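Local coordinates for transcriptional regulator, MarR family (Silicibacter pomeroyi DSS-3, PDB 3BOQ), which probably acts as a DNA-binding transcription factor of the MarR family, working as a dimer of winged helix-turn-helix subunits, at residues Leu39-Phe50 with Thr115-Ile126. Sequence-based numbering, arbitrary orientation.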
loop_
_atom_site.group_PDB
_atom_site.type_symbol
_atom_site.label_atom_id
_atom_site.label_comp_id
_atom_site.label_asym_id
_atom_site.label_seq_id
_atom_site.Cartn_x
_atom_site.Cartn_y
_atom_site.Cartn_z
ATOM N N LEU B 39 -15.781 2.041 2.533
ATOM C CA LEU B 39 -16.316 2.040 1.177
ATOM C C LEU B 39 -17.168 0.790 0.928
ATOM O O LEU B 39 -18.203 0.853 0.234
ATOM C CB LEU B 39 -15.166 2.125 0.160
ATOM C CG LEU B 39 -15.467 2.638 -1.246
ATOM C CD1 LEU B 39 -16.169 4.035 -1.243
ATOM C CD2 LEU B 39 -14.221 2.622 -2.097
ATOM N N LEU B 40 -16.733 -0.328 1.512
ATOM C CA LEU B 40 -17.457 -1.596 1.433
ATOM C C LEU B 40 -18.768 -1.501 2.218
ATOM O O LEU B 40 -19.845 -1.802 1.675
ATOM C CB LEU B 40 -16.602 -2.800 1.884
ATOM C CG LEU B 40 -15.946 -3.674 0.792
ATOM C CD1 LEU B 40 -14.866 -4.655 1.347
ATOM C CD2 LEU B 40 -16.974 -4.463 -0.014
ATOM N N ASP B 41 -18.683 -1.059 3.474
ATOM C CA ASP B 41 -19.873 -0.877 4.277
ATOM C C ASP B 41 -20.869 0.045 3.556
ATOM O O ASP B 41 -22.025 -0.327 3.418
ATOM C CB ASP B 41 -19.570 -0.380 5.698
ATOM C CG ASP B 41 -20.843 -0.003 6.461
ATOM O OD1 ASP B 41 -21.568 -0.905 6.974
ATOM O OD2 ASP B 41 -21.154 1.208 6.521
ATOM N N GLU B 42 -20.441 1.206 3.073
ATOM C CA GLU B 42 -21.383 2.152 2.447
ATOM C C GLU B 42 -21.897 1.790 1.027
ATOM O O GLU B 42 -22.956 2.217 0.639
ATOM C CB GLU B 42 -20.813 3.578 2.497
ATOM C CG GLU B 42 -20.312 3.904 3.909
ATOM C CD GLU B 42 -20.114 5.391 4.201
ATOM O OE1 GLU B 42 -20.622 6.246 3.423
ATOM O OE2 GLU B 42 -19.452 5.693 5.240
ATOM N N THR B 43 -21.173 0.957 0.289
ATOM C CA THR B 43 -21.336 0.846 -1.156
ATOM C C THR B 43 -21.223 -0.625 -1.636
ATOM O O THR B 43 -21.636 -0.959 -2.748
ATOM C CB THR B 43 -20.191 1.692 -1.833
ATOM O OG1 THR B 43 -20.425 3.090 -1.616
ATOM C CG2 THR B 43 -20.073 1.452 -3.311
ATOM N N GLY B 44 -20.634 -1.492 -0.818
ATOM C CA GLY B 44 -20.411 -2.870 -1.222
ATOM C C GLY B 44 -19.307 -3.024 -2.257
ATOM O O GLY B 44 -19.123 -4.094 -2.805
ATOM N N LEU B 45 -18.588 -1.932 -2.520
ATOM C CA LEU B 45 -17.392 -1.883 -3.352
ATOM C C LEU B 45 -16.115 -1.837 -2.514
ATOM O O LEU B 45 -16.031 -1.119 -1.498
ATOM C CB LEU B 45 -17.406 -0.639 -4.211
ATOM C CG LEU B 45 -17.747 -0.780 -5.681
ATOM C CD1 LEU B 45 -18.867 -1.756 -5.896
ATOM C CD2 LEU B 45 -18.097 0.614 -6.198
ATOM N N SER B 46 -15.143 -2.630 -2.961
ATOM C CA SER B 46 -13.773 -2.643 -2.470
ATOM C C SER B 46 -13.049 -1.447 -2.998
ATOM O O SER B 46 -13.411 -0.921 -4.053
ATOM C CB SER B 46 -13.047 -3.841 -3.074
ATOM O OG SER B 46 -12.936 -4.815 -2.097
ATOM N N LEU B 47 -11.973 -1.067 -2.322
ATOM C CA LEU B 47 -11.089 -0.088 -2.887
ATOM C C LEU B 47 -10.496 -0.590 -4.212
ATOM O O LEU B 47 -10.431 0.166 -5.181
ATOM C CB LEU B 47 -10.002 0.281 -1.882
ATOM C CG LEU B 47 -9.377 1.660 -2.020
ATOM C CD1 LEU B 47 -10.467 2.735 -2.106
ATOM C CD2 LEU B 47 -8.365 1.925 -0.856
ATOM N N ALA B 48 -10.056 -1.858 -4.249
ATOM C CA ALA B 48 -9.544 -2.468 -5.489
ATOM C C ALA B 48 -10.578 -2.346 -6.646
ATOM O O ALA B 48 -10.221 -1.950 -7.764
ATOM C CB ALA B 48 -9.125 -3.918 -5.248
ATOM N N LYS B 49 -11.848 -2.643 -6.353
ATOM C CA LYS B 49 -12.953 -2.524 -7.305
ATOM C C LYS B 49 -13.247 -1.097 -7.744
ATOM O O LYS B 49 -13.384 -0.810 -8.947
ATOM C CB LYS B 49 -14.216 -3.113 -6.694
ATOM C CG LYS B 49 -14.236 -4.640 -6.655
ATOM C CD LYS B 49 -15.635 -5.159 -6.464
ATOM C CE LYS B 49 -15.592 -6.626 -6.298
ATOM N NZ LYS B 49 -16.919 -7.128 -5.876
ATOM N N PHE B 50 -13.378 -0.211 -6.758
ATOM C CA PHE B 50 -13.557 1.213 -7.000
ATOM C C PHE B 50 -12.424 1.710 -7.894
ATOM O O PHE B 50 -12.677 2.388 -8.896
ATOM C CB PHE B 50 -13.596 1.999 -5.674
ATOM C CG PHE B 50 -13.663 3.485 -5.875
ATOM C CD1 PHE B 50 -14.874 4.100 -6.190
ATOM C CD2 PHE B 50 -12.502 4.259 -5.843
ATOM C CE1 PHE B 50 -14.949 5.469 -6.439
ATOM C CE2 PHE B 50 -12.556 5.641 -6.079
ATOM C CZ PHE B 50 -13.790 6.252 -6.372
ATOM N N THR B 115 -23.382 3.641 -9.922
ATOM C CA THR B 115 -22.767 3.169 -8.676
ATOM C C THR B 115 -21.415 3.889 -8.480
ATOM O O THR B 115 -21.092 4.321 -7.376
ATOM C CB THR B 115 -22.601 1.596 -8.650
ATOM O OG1 THR B 115 -23.888 0.963 -8.582
ATOM C CG2 THR B 115 -21.792 1.120 -7.439
ATOM N N PHE B 116 -20.654 4.045 -9.560
ATOM C CA PHE B 116 -19.364 4.685 -9.493
ATOM C C PHE B 116 -19.431 6.124 -8.960
ATOM O O PHE B 116 -18.630 6.515 -8.105
ATOM C CB PHE B 116 -18.642 4.671 -10.851
ATOM C CG PHE B 116 -17.342 5.397 -10.795
ATOM C CD1 PHE B 116 -16.252 4.828 -10.113
ATOM C CD2 PHE B 116 -17.236 6.700 -11.287
ATOM C CE1 PHE B 116 -15.069 5.525 -9.972
ATOM C CE2 PHE B 116 -16.038 7.416 -11.165
ATOM C CZ PHE B 116 -14.951 6.834 -10.506
ATOM N N LYS B 117 -20.376 6.909 -9.478
ATOM C CA LYS B 117 -20.553 8.286 -9.042
ATOM C C LYS B 117 -20.969 8.376 -7.563
ATOM O O LYS B 117 -20.390 9.175 -6.817
ATOM C CB LYS B 117 -21.509 9.047 -9.970
ATOM C CG LYS B 117 -21.004 9.068 -11.415
ATOM C CD LYS B 117 -21.902 9.849 -12.386
ATOM C CE LYS B 117 -21.477 9.571 -13.842
ATOM N NZ LYS B 117 -22.335 10.219 -14.873
ATOM N N GLN B 118 -21.936 7.559 -7.135
ATOM C CA GLN B 118 -22.287 7.488 -5.713
ATOM C C GLN B 118 -21.074 7.058 -4.892
ATOM O O GLN B 118 -20.856 7.587 -3.805
ATOM C CB GLN B 118 -23.455 6.515 -5.433
ATOM C CG GLN B 118 -24.783 6.769 -6.173
ATOM C CD GLN B 118 -25.806 5.629 -5.947
ATOM O OE1 GLN B 118 -25.561 4.462 -6.273
ATOM N NE2 GLN B 118 -26.953 5.976 -5.384
ATOM N N ALA B 119 -20.284 6.106 -5.402
ATOM C CA ALA B 119 -19.141 5.562 -4.660
ATOM C C ALA B 119 -17.975 6.554 -4.594
ATOM O O ALA B 119 -17.186 6.577 -3.627
ATOM C CB ALA B 119 -18.688 4.243 -5.269
ATOM N N SER B 120 -17.873 7.349 -5.656
ATOM C CA SER B 120 -16.893 8.413 -5.784
ATOM C C SER B 120 -17.156 9.502 -4.739
ATOM O O SER B 120 -16.228 10.011 -4.128
ATOM C CB SER B 120 -16.976 8.983 -7.196
ATOM O OG SER B 120 -15.860 9.780 -7.468
ATOM N N GLU B 121 -18.424 9.837 -4.530
ATOM C CA GLU B 121 -18.839 10.789 -3.509
ATOM C C GLU B 121 -18.442 10.251 -2.130
ATOM O O GLU B 121 -17.816 10.968 -1.324
ATOM C CB GLU B 121 -20.360 11.000 -3.599
ATOM C CG GLU B 121 -20.886 12.357 -3.185
ATOM C CD GLU B 121 -22.312 12.664 -3.761
ATOM O OE1 GLU B 121 -23.035 11.727 -4.240
ATOM O OE2 GLU B 121 -22.718 13.860 -3.723
ATOM N N ALA B 122 -18.799 8.989 -1.882
ATOM C CA ALA B 122 -18.525 8.273 -0.624
ATOM C C ALA B 122 -17.034 8.175 -0.307
ATOM O O ALA B 122 -16.626 8.370 0.832
ATOM C CB ALA B 122 -19.145 6.869 -0.660
ATOM N N HIS B 123 -16.251 7.861 -1.332
ATOM C CA HIS B 123 -14.800 7.688 -1.246
ATOM C C HIS B 123 -14.092 8.986 -0.773
ATOM O O HIS B 123 -13.227 8.933 0.109
ATOM C CB HIS B 123 -14.270 7.282 -2.629
ATOM C CG HIS B 123 -12.783 7.299 -2.741
ATOM N ND1 HIS B 123 -12.068 8.457 -2.947
ATOM C CD2 HIS B 123 -11.873 6.297 -2.702
ATOM C CE1 HIS B 123 -10.781 8.169 -3.019
ATOM N NE2 HIS B 123 -10.639 6.865 -2.870
ATOM N N ASN B 124 -14.452 10.116 -1.397
ATOM C CA ASN B 124 -13.895 11.414 -1.079
ATOM C C ASN B 124 -14.379 11.958 0.259
ATOM O O ASN B 124 -13.643 12.676 0.935
ATOM C CB ASN B 124 -14.204 12.425 -2.195
ATOM C CG ASN B 124 -13.532 12.059 -3.529
ATOM O OD1 ASN B 124 -12.662 11.194 -3.584
ATOM N ND2 ASN B 124 -13.943 12.714 -4.596
ATOM N N ARG B 125 -15.619 11.653 0.643
ATOM C CA ARG B 125 -16.059 11.922 2.001
ATOM C C ARG B 125 -15.263 11.070 3.041
ATOM O O ARG B 125 -14.803 11.595 4.048
ATOM C CB ARG B 125 -17.596 11.743 2.143
ATOM C CG ARG B 125 -18.083 11.968 3.583
ATOM C CD ARG B 125 -19.596 11.878 3.805
ATOM N NE ARG B 125 -20.280 11.088 2.792
ATOM C CZ ARG B 125 -20.318 9.753 2.751
ATOM N NH1 ARG B 125 -19.695 9.023 3.676
ATOM N NH2 ARG B 125 -20.970 9.147 1.766
ATOM N N ILE B 126 -15.097 9.770 2.794
ATOM C CA ILE B 126 -14.419 8.902 3.773
ATOM C C ILE B 126 -12.966 9.347 3.969
ATOM O O ILE B 126 -12.482 9.465 5.110
ATOM C CB ILE B 126 -14.523 7.380 3.405
ATOM C CG1 ILE B 126 -15.982 6.886 3.506
ATOM C CG2 ILE B 126 -13.683 6.529 4.331
ATOM C CD1 ILE B 126 -16.311 5.784 2.503
#
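The F50 ring lies between F116 and H123, two turns apart on helix 110-130. With H123 it makes an offset stack, centroids 4.7 Å apart and planes at 14°. F50 CE2 sits over a face of the imidazole, towards its rim. F116 is also nearly parallel but slid aside, meeting F50 CE1 with its CE1 at 3.5 Å. With CG anti to the backbone N (chi1 175°), F50 fits as a knob among F116, A119, S120 and H123. Replacing F50 by alanine is likely to open a gap between F116 and H123 and leave the imidazole without its stacking partner. The ND1-H of H123 fixes the ring's rotation by donating to N124 OD1 at 2.9 Å, nearly in the ring plane. In what is probably the winged helix-turn-helix fold of the MarR family, helix 110-130 packs on the junction of helices 12-43 and 47-58. W21 of the second subunit packs on L47 and H123, placing the cluster beside the dimer interface. L39 is a second knob, among A119, A122, H123 and I126. L45 CD2 and T43 CG2 touch A119 CB. The exposed R125 donates from NH1 to the syn lone pair of E42 OE1 (2.9 Å), a salt bridge with carboxylate and guanidinium nearly coplanar.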